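Local structure of pectinesterase (Aspergillus niger, 5C1E) at residues S102-N107 / G129-Q134; C133-Y138 / S152-E157; I38-G43 / L57-E62. The protein hydrolyses the methyl esters of pectin, releasing methanol and leaving free galacturonate, and is probably involved in the maceration and soft-rotting of plant tissue. All blocks are in the same frame, centred on the assembly; numbering follows the deposited sequence. Where two conformers were deposited one is given.

Contact 1 of 3, residues S102-N107 / G129-Q134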
ATOM      1  N   SER A 102      12.553  -3.126   1.207  1.00 17.44           N
ATOM      2  CA  SER A 102      11.787  -3.824   0.171  1.00 16.69           C
ATOM      3  C   SER A 102      11.133  -5.044   0.775  1.00 16.39           C
ATOM      4  O   SER A 102      11.748  -5.731   1.596  1.00 16.63           O
ATOM      5  CB  SER A 102      12.689  -4.244  -0.981  1.00 16.85           C
ATOM      6  OG  SER A 102      13.357  -3.133  -1.506  1.00 18.02           O
ATOM      7  N   MET A 103       9.894  -5.325   0.377  1.00 15.71           N
ATOM      8  CA  MET A 103       9.201  -6.508   0.862  1.00 15.58           C
ATOM      9  C   MET A 103       8.583  -7.240  -0.332  1.00 15.34           C
ATOM     10  O   MET A 103       8.009  -6.607  -1.226  1.00 14.72           O
ATOM     11  CB  MET A 103       8.153  -6.131   1.912  1.00 16.71           C
ATOM     12  CG  MET A 103       7.512  -7.335   2.590  1.00 17.01           C
ATOM     13  SD  MET A 103       6.574  -6.873   4.056  1.00 20.25           S
ATOM     14  CE  MET A 103       5.063  -6.243   3.355  1.00 18.99           C
ATOM     15  N   TYR A 104       8.760  -8.558  -0.358  1.00 14.47           N
ATOM     16  CA  TYR A 104       8.307  -9.405  -1.455  1.00 14.69           C
ATOM     17  C   TYR A 104       7.437 -10.517  -0.937  1.00 14.23           C
ATOM     18  O   TYR A 104       7.861 -11.296  -0.070  1.00 13.38           O
ATOM     19  CB  TYR A 104       9.488 -10.070  -2.189  1.00 15.02           C
ATOM     20  CG  TYR A 104      10.390  -9.145  -2.953  1.00 16.63           C
ATOM     21  CD1 TYR A 104      11.390  -8.434  -2.298  1.00 17.22           C
ATOM     22  CD2 TYR A 104      10.255  -8.969  -4.343  1.00 17.50           C
ATOM     23  CE1 TYR A 104      12.214  -7.584  -2.984  1.00 17.82           C
ATOM     24  CE2 TYR A 104      11.115  -8.133  -5.041  1.00 17.99           C
ATOM     25  CZ  TYR A 104      12.092  -7.452  -4.343  1.00 18.24           C
ATOM     26  OH  TYR A 104      12.945  -6.592  -4.959  1.00 19.23           O
ATOM     27  N   ASN A 105       6.237 -10.616  -1.496  1.00 13.95           N
ATOM     28  CA  ASN A 105       5.368 -11.786  -1.280  1.00 14.33           C
ATOM     29  C   ASN A 105       5.022 -12.083   0.180  1.00 14.76           C
ATOM     30  O   ASN A 105       5.140 -13.223   0.645  1.00 14.70           O
ATOM     31  CB  ASN A 105       5.998 -13.006  -1.956  1.00 14.52           C
ATOM     32  CG  ASN A 105       6.361 -12.732  -3.386  1.00 14.37           C
ATOM     33  OD1 ASN A 105       7.538 -12.716  -3.759  1.00 15.13           O
ATOM     34  ND2 ASN A 105       5.351 -12.492  -4.206  1.00 14.67           N
ATOM     35  N   ILE A 106       4.596 -11.033   0.885  1.00 14.85           N
ATOM     36  CA  ILE A 106       4.153 -11.133   2.280  1.00 15.05           C
ATOM     37  C   ILE A 106       2.767 -10.511   2.392  1.00 14.93           C
ATOM     38  O   ILE A 106       2.500  -9.476   1.768  1.00 15.03           O
ATOM     39  CB  ILE A 106       5.177 -10.471   3.219  1.00 15.63           C
ATOM     40  CG1 ILE A 106       6.446 -11.344   3.222  1.00 16.53           C
ATOM     41  CG2 ILE A 106       4.581 -10.275   4.609  1.00 15.48           C
ATOM     42  CD1 ILE A 106       7.367 -11.207   4.370  1.00 17.89           C
ATOM     43  N   ASN A 107       1.883 -11.166   3.141  1.00 14.18           N
ATOM     44  CA  ASN A 107       0.585 -10.594   3.485  1.00 14.45           C
ATOM     45  C   ASN A 107       0.679  -9.918   4.855  1.00 14.19           C
ATOM     46  O   ASN A 107       1.234 -10.501   5.782  1.00 14.05           O
ATOM     47  CB  ASN A 107      -0.505 -11.662   3.578  1.00 14.92           C
ATOM     48  CG  ASN A 107      -0.662 -12.458   2.306  1.00 14.97           C
ATOM     49  OD1 ASN A 107      -0.242 -12.048   1.225  1.00 15.53           O
ATOM     50  ND2 ASN A 107      -1.250 -13.616   2.436  1.00 15.88           N
ATOM     51  N   GLY A 129       9.811  -0.238  -1.407  1.00 16.00           N
ATOM     52  CA  GLY A 129       9.334  -1.073  -2.522  1.00 15.75           C
ATOM     53  C   GLY A 129       8.597  -2.290  -2.025  1.00 15.68           C
ATOM     54  O   GLY A 129       9.123  -3.034  -1.191  1.00 15.40           O
ATOM     55  N   PHE A 130       7.387  -2.492  -2.539  1.00 15.17           N
ATOM     56  CA  PHE A 130       6.541  -3.613  -2.158  1.00 15.19           C
ATOM     57  C   PHE A 130       6.092  -4.359  -3.409  1.00 15.87           C
ATOM     58  O   PHE A 130       5.519  -3.770  -4.318  1.00 16.29           O
ATOM     59  CB  PHE A 130       5.321  -3.125  -1.359  1.00 15.13           C
ATOM     60  CG  PHE A 130       5.681  -2.413  -0.095  1.00 15.07           C
ATOM     61  CD1 PHE A 130       5.900  -1.047  -0.089  1.00 16.32           C
ATOM     62  CD2 PHE A 130       5.813  -3.114   1.104  1.00 16.07           C
ATOM     63  CE1 PHE A 130       6.232  -0.387   1.093  1.00 15.99           C
ATOM     64  CE2 PHE A 130       6.160  -2.464   2.284  1.00 15.88           C
ATOM     65  CZ  PHE A 130       6.375  -1.104   2.276  1.00 15.87           C
ATOM     66  N   TYR A 131       6.352  -5.661  -3.435  1.00 15.77           N
ATOM     67  CA  TYR A 131       6.184  -6.468  -4.623  1.00 15.90           C
ATOM     68  C   TYR A 131       5.413  -7.731  -4.292  1.00 15.17           C
ATOM     69  O   TYR A 131       5.856  -8.543  -3.496  1.00 14.56           O
ATOM     70  CB  TYR A 131       7.571  -6.860  -5.156  1.00 16.55           C
ATOM     71  CG  TYR A 131       8.474  -5.673  -5.413  1.00 17.38           C
ATOM     72  CD1 TYR A 131       8.445  -5.015  -6.628  1.00 17.49           C
ATOM     73  CD2 TYR A 131       9.329  -5.199  -4.435  1.00 17.68           C
ATOM     74  CE1 TYR A 131       9.268  -3.923  -6.868  1.00 18.17           C
ATOM     75  CE2 TYR A 131      10.145  -4.105  -4.661  1.00 17.81           C
ATOM     76  CZ  TYR A 131      10.106  -3.477  -5.883  1.00 18.85           C
ATOM     77  OH  TYR A 131      10.919  -2.402  -6.123  1.00 19.59           O
ATOM     78  N   GLY A 132       4.256  -7.914  -4.906  1.00 15.49           N
ATOM     79  CA  GLY A 132       3.496  -9.129  -4.681  1.00 14.71           C
ATOM     80  C   GLY A 132       3.006  -9.303  -3.264  1.00 15.03           C
ATOM     81  O   GLY A 132       2.829 -10.437  -2.814  1.00 14.78           O
ATOM     82  N   CYS A 133       2.755  -8.195  -2.555  1.00 15.49           N
ATOM     83  CA  CYS A 133       2.300  -8.250  -1.166  1.00 15.48           C
ATOM     84  C   CYS A 133       0.782  -8.046  -1.074  1.00 15.54           C
ATOM     85  O   CYS A 133       0.145  -7.518  -1.990  1.00 15.21           O
ATOM     86  CB  CYS A 133       3.002  -7.165  -0.332  1.00 15.85           C
ATOM     87  SG  CYS A 133       4.773  -7.404  -0.144  1.00 16.55           S
ATOM     88  N   GLN A 134       0.210  -8.466   0.041  1.00 15.97           N
ATOM     89  CA  GLN A 134      -1.174  -8.121   0.346  1.00 16.19           C
ATOM     90  C   GLN A 134      -1.255  -7.270   1.594  1.00 16.57           C
ATOM     91  O   GLN A 134      -0.536  -7.511   2.577  1.00 16.32           O
ATOM     92  CB  GLN A 134      -2.033  -9.368   0.539  1.00 17.31           C
ATOM     93  CG  GLN A 134      -1.970 -10.366  -0.613  1.00 19.20           C
ATOM     94  CD  GLN A 134      -2.968 -11.500  -0.450  1.00 23.21           C
ATOM     95  OE1 GLN A 134      -4.143 -11.249  -0.127  1.00 25.34           O
ATOM     96  NE2 GLN A 134      -2.532 -12.759  -0.704  1.00 21.92           N
TER
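Two successive turns of a right-handed parallel beta-helix meet here, and Y104 and Y131 stack as rungs of an aromatic ladder. The rings form an offset stack, with centroids 4.7 Å apart and planes at 15°. CD2 of Y131 sits over one face of the Y104 ring, toward its rim, 3.5 Å from Y104 CE2. Both side chains point the same way, and the backbone N of D296 and its OD2 bond to the hydroxyls of Y131 and Y104. M103 N donates to G129 O, and Y131 N donates to M103 O at 2.9 Å. N105 N bonds to Y131 O in the same backbone series. On the opposite face M103 folds back at its thioether (chi3 79°), so that CE reaches C133 SG at 3.7 Å and also touches the F130 ring. After the corner at N105 and G132, Q134 N donates to I106 O at 3.0 Å. N107 and Q134 then run side by side with amide planes 64° apart, and N107 OD1 takes its bond from N72. Strand 57-61 pairs with the other edge of 102-104, while L121 of strand 121-124, in another sheet of the beta-helix, touches M103 and F130.

Contact 2 of 3, residues C133-Y138 / S152-E157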
ATOM      1  N   CYS A 133       2.755  -8.195  -2.555  1.00 15.49           N
ATOM      2  CA  CYS A 133       2.300  -8.250  -1.166  1.00 15.48           C
ATOM      3  C   CYS A 133       0.782  -8.046  -1.074  1.00 15.54           C
ATOM      4  O   CYS A 133       0.145  -7.518  -1.990  1.00 15.21           O
ATOM      5  CB  CYS A 133       3.002  -7.165  -0.332  1.00 15.85           C
ATOM      6  SG  CYS A 133       4.773  -7.404  -0.144  1.00 16.55           S
ATOM      7  N   GLN A 134       0.210  -8.466   0.041  1.00 15.97           N
ATOM      8  CA  GLN A 134      -1.174  -8.121   0.346  1.00 16.19           C
ATOM      9  C   GLN A 134      -1.255  -7.270   1.594  1.00 16.57           C
ATOM     10  O   GLN A 134      -0.536  -7.511   2.577  1.00 16.32           O
ATOM     11  CB  GLN A 134      -2.033  -9.368   0.539  1.00 17.31           C
ATOM     12  CG  GLN A 134      -1.970 -10.366  -0.613  1.00 19.20           C
ATOM     13  CD  GLN A 134      -2.968 -11.500  -0.450  1.00 23.21           C
ATOM     14  OE1 GLN A 134      -4.143 -11.249  -0.127  1.00 25.34           O
ATOM     15  NE2 GLN A 134      -2.532 -12.759  -0.704  1.00 21.92           N
ATOM     16  N   PHE A 135      -2.177  -6.311   1.570  1.00 15.43           N
ATOM     17  CA  PHE A 135      -2.442  -5.474   2.710  1.00 15.74           C
ATOM     18  C   PHE A 135      -3.941  -5.446   2.915  1.00 15.10           C
ATOM     19  O   PHE A 135      -4.682  -5.013   2.028  1.00 15.17           O
ATOM     20  CB  PHE A 135      -1.892  -4.058   2.498  1.00 16.00           C
ATOM     21  CG  PHE A 135      -0.492  -4.030   2.000  1.00 16.35           C
ATOM     22  CD1 PHE A 135       0.561  -4.022   2.898  1.00 17.11           C
ATOM     23  CD2 PHE A 135      -0.219  -3.994   0.649  1.00 16.94           C
ATOM     24  CE1 PHE A 135       1.866  -4.002   2.452  1.00 16.50           C
ATOM     25  CE2 PHE A 135       1.087  -3.958   0.199  1.00 17.02           C
ATOM     26  CZ  PHE A 135       2.125  -3.970   1.107  1.00 16.98           C
ATOM     27  N   SER A 136      -4.379  -5.893   4.091  0.50 14.82           N
ATOM     28  CA  SER A 136      -5.798  -6.088   4.370  0.50 14.65           C
ATOM     29  C   SER A 136      -6.262  -5.423   5.661  0.50 14.94           C
ATOM     30  O   SER A 136      -5.608  -5.525   6.706  0.50 14.78           O
ATOM     31  CB  SER A 136      -6.110  -7.584   4.421  0.50 14.57           C
ATOM     32  OG  SER A 136      -5.888  -8.183   3.157  0.50 13.76           O
ATOM     33  N   GLY A 137      -7.389  -4.722   5.556  1.00 14.99           N
ATOM     34  CA  GLY A 137      -8.063  -4.109   6.703  1.00 14.59           C
ATOM     35  C   GLY A 137      -9.434  -3.641   6.277  1.00 14.41           C
ATOM     36  O   GLY A 137     -10.007  -4.203   5.341  1.00 14.19           O
ATOM     37  N   TYR A 138      -9.983  -2.643   6.982  1.00 14.49           N
ATOM     38  CA  TYR A 138     -11.272  -2.063   6.623  1.00 14.84           C
ATOM     39  C   TYR A 138     -11.106  -0.544   6.537  1.00 14.78           C
ATOM     40  O   TYR A 138     -11.143   0.038   5.435  1.00 14.35           O
ATOM     41  CB  TYR A 138     -12.369  -2.465   7.624  1.00 15.47           C
ATOM     42  CG  TYR A 138     -13.728  -2.112   7.110  1.00 15.55           C
ATOM     43  CD1 TYR A 138     -14.430  -2.994   6.278  1.00 15.19           C
ATOM     44  CD2 TYR A 138     -14.302  -0.878   7.401  1.00 15.40           C
ATOM     45  CE1 TYR A 138     -15.670  -2.653   5.776  1.00 14.90           C
ATOM     46  CE2 TYR A 138     -15.550  -0.531   6.906  1.00 15.32           C
ATOM     47  CZ  TYR A 138     -16.224  -1.435   6.081  1.00 15.47           C
ATOM     48  OH  TYR A 138     -17.460  -1.103   5.561  1.00 15.45           O
ATOM     49  N   SER A 152       3.996  -2.757  -6.488  1.00 15.53           N
ATOM     50  CA  SER A 152       3.777  -3.470  -7.738  1.00 15.34           C
ATOM     51  C   SER A 152       3.146  -4.831  -7.523  1.00 15.42           C
ATOM     52  O   SER A 152       3.633  -5.626  -6.726  1.00 14.70           O
ATOM     53  CB  SER A 152       5.097  -3.680  -8.499  1.00 15.95           C
ATOM     54  OG  SER A 152       4.797  -4.258  -9.760  1.00 16.64           O
ATOM     55  N   ASN A 153       2.092  -5.125  -8.272  1.00 15.29           N
ATOM     56  CA  ASN A 153       1.453  -6.449  -8.199  1.00 16.43           C
ATOM     57  C   ASN A 153       1.033  -6.826  -6.790  1.00 15.87           C
ATOM     58  O   ASN A 153       1.109  -7.994  -6.375  1.00 15.80           O
ATOM     59  CB  ASN A 153       2.344  -7.517  -8.830  1.00 17.06           C
ATOM     60  CG  ASN A 153       2.397  -7.380 -10.331  1.00 19.07           C
ATOM     61  OD1 ASN A 153       1.604  -7.987 -11.036  1.00 19.00           O
ATOM     62  ND2 ASN A 153       3.290  -6.521 -10.824  1.00 20.68           N
ATOM     63  N   CYS A 154       0.547  -5.818  -6.070  1.00 15.72           N
ATOM     64  CA  CYS A 154       0.057  -5.995  -4.732  1.00 15.21           C
ATOM     65  C   CYS A 154      -1.471  -6.012  -4.728  1.00 15.67           C
ATOM     66  O   CYS A 154      -2.127  -5.642  -5.713  1.00 15.31           O
ATOM     67  CB  CYS A 154       0.556  -4.876  -3.808  1.00 15.70           C
ATOM     68  SG  CYS A 154       2.351  -4.872  -3.506  1.00 15.96           S
ATOM     69  N   MET A 155      -2.018  -6.456  -3.603  1.00 14.48           N
ATOM     70  CA  MET A 155      -3.443  -6.437  -3.366  1.00 15.71           C
ATOM     71  C   MET A 155      -3.647  -5.562  -2.148  1.00 15.03           C
ATOM     72  O   MET A 155      -3.102  -5.865  -1.076  1.00 14.41           O
ATOM     73  CB  MET A 155      -3.933  -7.862  -3.121  1.00 16.51           C
ATOM     74  CG  MET A 155      -5.437  -8.078  -3.211  1.00 17.05           C
ATOM     75  SD  MET A 155      -6.415  -7.321  -1.905  1.00 18.20           S
ATOM     76  CE  MET A 155      -5.750  -8.100  -0.422  1.00 17.95           C
ATOM     77  N   ILE A 156      -4.403  -4.473  -2.310  1.00 15.11           N
ATOM     78  CA  ILE A 156      -4.715  -3.559  -1.198  1.00 15.02           C
ATOM     79  C   ILE A 156      -6.223  -3.581  -0.981  1.00 14.70           C
ATOM     80  O   ILE A 156      -6.993  -3.194  -1.875  1.00 13.84           O
ATOM     81  CB  ILE A 156      -4.225  -2.111  -1.444  1.00 15.69           C
ATOM     82  CG1 ILE A 156      -2.731  -2.098  -1.713  1.00 16.26           C
ATOM     83  CG2 ILE A 156      -4.447  -1.245  -0.199  1.00 15.68           C
ATOM     84  CD1 ILE A 156      -2.391  -1.980  -3.165  1.00 17.91           C
ATOM     85  N   GLU A 157      -6.624  -4.006   0.219  1.00 14.92           N
ATOM     86  CA  GLU A 157      -8.042  -4.188   0.532  1.00 15.65           C
ATOM     87  C   GLU A 157      -8.494  -3.375   1.723  1.00 15.56           C
ATOM     88  O   GLU A 157      -7.821  -3.326   2.766  1.00 14.13           O
ATOM     89  CB  GLU A 157      -8.350  -5.663   0.794  1.00 16.92           C
ATOM     90  CG  GLU A 157      -9.836  -5.943   0.951  1.00 18.45           C
ATOM     91  CD  GLU A 157     -10.211  -7.417   0.923  1.00 19.56           C
ATOM     92  OE1 GLU A 157     -11.423  -7.701   0.940  1.00 20.39           O
ATOM     93  OE2 GLU A 157      -9.328  -8.288   0.901  1.00 20.67           O
TER
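E157 O is held by two donors, G137 N of the neighbouring turn and the hydroxyl of T141. G137 N reaches it at 3.1 Å from above the carbonyl plane, 37° out of it. The backbone series runs back from there. E157 N donates to F135 O and F135 N to M155 O, both at 2.8 Å, and M155 N donates to C133 O. CA of Q134 adds a weaker C-H...O contact to M155 O. At the start of the series C133 N donates to a sulfur, C154 SG, at 3.5 Å.

The same sulfur lies at the edge of the F135 ring, near its plane and 4.0 Å from CE2. It is 5.4 Å from the ring centroid, a cysteine sulfur-aromatic contact. F135 places its ring beside the backbone N (chi1 -48°), which carries CE2 back along the strand to C154. The ring lies alongside I156, and CD2 meets I156 CG1 at 3.9 Å. L142 of strand 142-146 touches both of these side chains.

The other face carries Q134, S136, M155 and E157. M155 bends at both chi2 and chi3, so its methyl CE turns back over the neighbouring strand and touches Q134 OE1 at 3.5 Å. V177 of the next strand touches M155 and E157.

These are adjacent coils of the beta-helix. F135 and I156 line the interior, with the sulfurs of C133 and C154 at the start of the pairing. On the other face Q134, S136 and E157 are partly exposed, and M155 is buried among them. The I156 side chain is about 11 Å from that of D161, the predicted active-site residue. At the turn the C133 N-H thus finds a thiol sulfur, at long range, instead of a carbonyl, while regular backbone bonds hold the strands beyond.

Contact 3 of 3, residues I38-G43 / L57-E62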
ATOM      1  N   ILE A  38      16.033 -11.056   5.006  1.00 18.21           N
ATOM      2  CA  ILE A  38      15.377 -12.055   5.820  1.00 17.63           C
ATOM      3  C   ILE A  38      14.402 -12.790   4.895  1.00 16.69           C
ATOM      4  O   ILE A  38      13.667 -12.156   4.110  1.00 16.88           O
ATOM      5  CB  ILE A  38      14.614 -11.428   7.014  1.00 17.15           C
ATOM      6  CG1 ILE A  38      15.578 -10.706   7.959  1.00 18.29           C
ATOM      7  CG2 ILE A  38      13.855 -12.497   7.791  1.00 17.31           C
ATOM      8  CD1 ILE A  38      14.911  -9.875   9.046  1.00 18.22           C
ATOM      9  N   TYR A  39      14.448 -14.117   4.972  1.00 16.35           N
ATOM     10  CA  TYR A  39      13.502 -15.000   4.298  1.00 16.18           C
ATOM     11  C   TYR A  39      12.555 -15.578   5.330  1.00 15.77           C
ATOM     12  O   TYR A  39      12.999 -16.179   6.318  1.00 15.54           O
ATOM     13  CB  TYR A  39      14.238 -16.132   3.582  1.00 16.57           C
ATOM     14  CG  TYR A  39      13.355 -17.273   3.094  1.00 16.38           C
ATOM     15  CD1 TYR A  39      12.574 -17.150   1.944  1.00 16.59           C
ATOM     16  CD2 TYR A  39      13.333 -18.495   3.757  1.00 17.01           C
ATOM     17  CE1 TYR A  39      11.768 -18.199   1.501  1.00 16.11           C
ATOM     18  CE2 TYR A  39      12.539 -19.548   3.306  1.00 16.75           C
ATOM     19  CZ  TYR A  39      11.767 -19.399   2.173  1.00 16.62           C
ATOM     20  OH  TYR A  39      10.962 -20.453   1.733  1.00 17.11           O
ATOM     21  N   VAL A  40      11.258 -15.417   5.082  1.00 15.09           N
ATOM     22  CA  VAL A  40      10.224 -15.929   5.967  1.00 14.42           C
ATOM     23  C   VAL A  40       9.512 -17.090   5.294  1.00 14.76           C
ATOM     24  O   VAL A  40       8.960 -16.952   4.184  1.00 14.02           O
ATOM     25  CB  VAL A  40       9.213 -14.832   6.359  1.00 14.32           C
ATOM     26  CG1 VAL A  40       8.265 -15.310   7.464  1.00 14.33           C
ATOM     27  CG2 VAL A  40       9.947 -13.585   6.823  1.00 14.71           C
ATOM     28  N   ALA A  41       9.559 -18.245   5.954  1.00 15.27           N
ATOM     29  CA  ALA A  41       8.860 -19.409   5.489  1.00 15.07           C
ATOM     30  C   ALA A  41       7.394 -19.317   5.864  1.00 14.78           C
ATOM     31  O   ALA A  41       6.978 -18.503   6.697  1.00 16.16           O
ATOM     32  CB  ALA A  41       9.474 -20.670   6.060  1.00 15.72           C
ATOM     33  N   SER A  42       6.622 -20.190   5.233  1.00 14.99           N
ATOM     34  CA  SER A  42       5.183 -20.253   5.385  1.00 14.72           C
ATOM     35  C   SER A  42       4.766 -20.198   6.851  1.00 14.31           C
ATOM     36  O   SER A  42       5.403 -20.785   7.734  1.00 13.59           O
ATOM     37  CB  SER A  42       4.634 -21.535   4.728  1.00 15.06           C
ATOM     38  OG  SER A  42       5.304 -22.697   5.199  1.00 15.81           O
ATOM     39  N   GLY A  43       3.672 -19.492   7.085  1.00 14.99           N
ATOM     40  CA  GLY A  43       3.095 -19.405   8.401  1.00 15.47           C
ATOM     41  C   GLY A  43       2.263 -18.169   8.598  1.00 15.74           C
ATOM     42  O   GLY A  43       2.306 -17.220   7.787  1.00 15.72           O
ATOM     43  N   LEU A  57      17.302  -3.145   4.058  1.00 19.82           N
ATOM     44  CA  LEU A  57      16.728  -4.454   4.399  1.00 18.58           C
ATOM     45  C   LEU A  57      15.764  -4.880   3.313  1.00 18.28           C
ATOM     46  O   LEU A  57      14.977  -4.054   2.815  1.00 17.05           O
ATOM     47  CB  LEU A  57      15.993  -4.386   5.737  1.00 19.04           C
ATOM     48  CG  LEU A  57      15.242  -5.629   6.201  1.00 19.10           C
ATOM     49  CD1 LEU A  57      16.231  -6.745   6.493  1.00 20.00           C
ATOM     50  CD2 LEU A  57      14.418  -5.339   7.436  1.00 19.14           C
ATOM     51  N   THR A  58      15.851  -6.158   2.943  1.00 17.64           N
ATOM     52  CA  THR A  58      14.841  -6.822   2.108  1.00 17.51           C
ATOM     53  C   THR A  58      14.215  -7.984   2.869  1.00 17.77           C
ATOM     54  O   THR A  58      14.930  -8.839   3.432  1.00 17.14           O
ATOM     55  CB  THR A  58      15.452  -7.326   0.784  1.00 17.52           C
ATOM     56  OG1 THR A  58      16.002  -6.212   0.097  1.00 18.46           O
ATOM     57  CG2 THR A  58      14.384  -7.978  -0.098  1.00 17.20           C
ATOM     58  N   LEU A  59      12.877  -8.009   2.910  1.00 16.93           N
ATOM     59  CA  LEU A  59      12.136  -9.106   3.509  1.00 17.58           C
ATOM     60  C   LEU A  59      11.430  -9.918   2.413  1.00 17.45           C
ATOM     61  O   LEU A  59      10.643  -9.358   1.644  1.00 17.98           O
ATOM     62  CB  LEU A  59      11.121  -8.527   4.483  1.00 18.73           C
ATOM     63  CG  LEU A  59      10.320  -9.410   5.431  1.00 19.92           C
ATOM     64  CD1 LEU A  59      11.169 -10.263   6.372  1.00 19.99           C
ATOM     65  CD2 LEU A  59       9.439  -8.472   6.243  1.00 20.38           C
ATOM     66  N   TYR A  60      11.737 -11.214   2.327  1.00 16.34           N
ATOM     67  CA  TYR A  60      11.188 -12.088   1.301  1.00 16.56           C
ATOM     68  C   TYR A  60      10.280 -13.110   1.914  1.00 16.25           C
ATOM     69  O   TYR A  60      10.663 -13.768   2.873  1.00 18.04           O
ATOM     70  CB  TYR A  60      12.287 -12.904   0.641  1.00 17.74           C
ATOM     71  CG  TYR A  60      13.329 -12.155  -0.118  1.00 17.78           C
ATOM     72  CD1 TYR A  60      13.052 -11.619  -1.363  1.00 17.65           C
ATOM     73  CD2 TYR A  60      14.618 -12.036   0.376  1.00 18.05           C
ATOM     74  CE1 TYR A  60      14.036 -10.968  -2.100  1.00 18.51           C
ATOM     75  CE2 TYR A  60      15.598 -11.387  -0.352  1.00 18.73           C
ATOM     76  CZ  TYR A  60      15.300 -10.861  -1.594  1.00 19.18           C
ATOM     77  OH  TYR A  60      16.276 -10.203  -2.300  1.00 19.87           O
ATOM     78  N   GLY A  61       9.116 -13.308   1.310  1.00 15.99           N
ATOM     79  CA  GLY A  61       8.218 -14.381   1.696  1.00 15.27           C
ATOM     80  C   GLY A  61       8.306 -15.570   0.763  1.00 15.45           C
ATOM     81  O   GLY A  61       8.554 -15.434  -0.433  1.00 15.43           O
ATOM     82  N   GLU A  62       8.093 -16.744   1.327  1.00 15.00           N
ATOM     83  CA  GLU A  62       8.034 -17.983   0.565  1.00 15.83           C
ATOM     84  C   GLU A  62       6.848 -17.967  -0.380  1.00 15.08           C
ATOM     85  O   GLU A  62       5.741 -17.598   0.023  1.00 15.94           O
ATOM     86  CB  GLU A  62       7.920 -19.178   1.527  1.00 16.12           C
ATOM     87  CG  GLU A  62       7.806 -20.512   0.821  1.00 16.93           C
ATOM     88  CD  GLU A  62       7.703 -21.696   1.760  1.00 18.07           C
ATOM     89  OE1 GLU A  62       7.824 -21.534   2.969  1.00 16.92           O
ATOM     90  OE2 GLU A  62       7.483 -22.817   1.257  1.00 21.21           O
TER
HETATM   91  O   HOH W   1       6.191 -24.246   2.956  1.00 19.20           O
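E62 holds its chain fully extended, with CG anti to the backbone N (chi1 178°), and so carries its carboxylate across to the turn at A41 and S42. OE1 accepts the S42 N-H at 2.9 Å on its anti side, 33° out of the carboxylate plane. OE2 takes a bond from a water at 2.6 Å, and that water is also hydrogen-bonded to S42 OG. Y39 also turns its CG anti to the backbone N (chi1 168°), which brings its hydroxyl across the aliphatic part of E62. Y39 OH lies 3.3 Å from E62 CG.

Behind this end the backbones pair in parallel. Y60 N donates to I38 O and V40 N to Y60 O, both at 2.8 Å. T58 O receives I38 N, and E62 N reaches V40 O at 3.0 Å. On the interior face L59 CD1 meets V40 CG2 at 3.6 Å and, roughly at right angles to that, I38 CB at 3.7 Å.

The contact joins two early turns of the parallel beta-helix. Strand 11-13 lies along the other edge of 36-40, where V13 touches I38 and V40. Helix 22-29 covers I38 and L57 through L26. On the other edge of 57-61 strand 102-104 pairs with it, and Y60 meets Y104.

In the fold
From the N terminus, contact 3 comes first: residues 38-43 and 57-62 close one coil of the beta-helix. Contact 1 closes a later coil, from 102-107 to 129-134. Contact 2 starts where contact 1 ends, sharing C133 and Q134, and closes the next coil at 152-157. None nests inside another. Contacts 3 and 1 adjoin in the ten-stranded parallel sheet, where strand 57-61 lies beside 102-104 and Y104 O probably bonds to G61 N. Contact 1 turns the corner into the eight-stranded sheet, where contact 2 joins strands 134-136 and 155-158. Contacts 2 and 3 do not touch; their centres are about 17 Å apart.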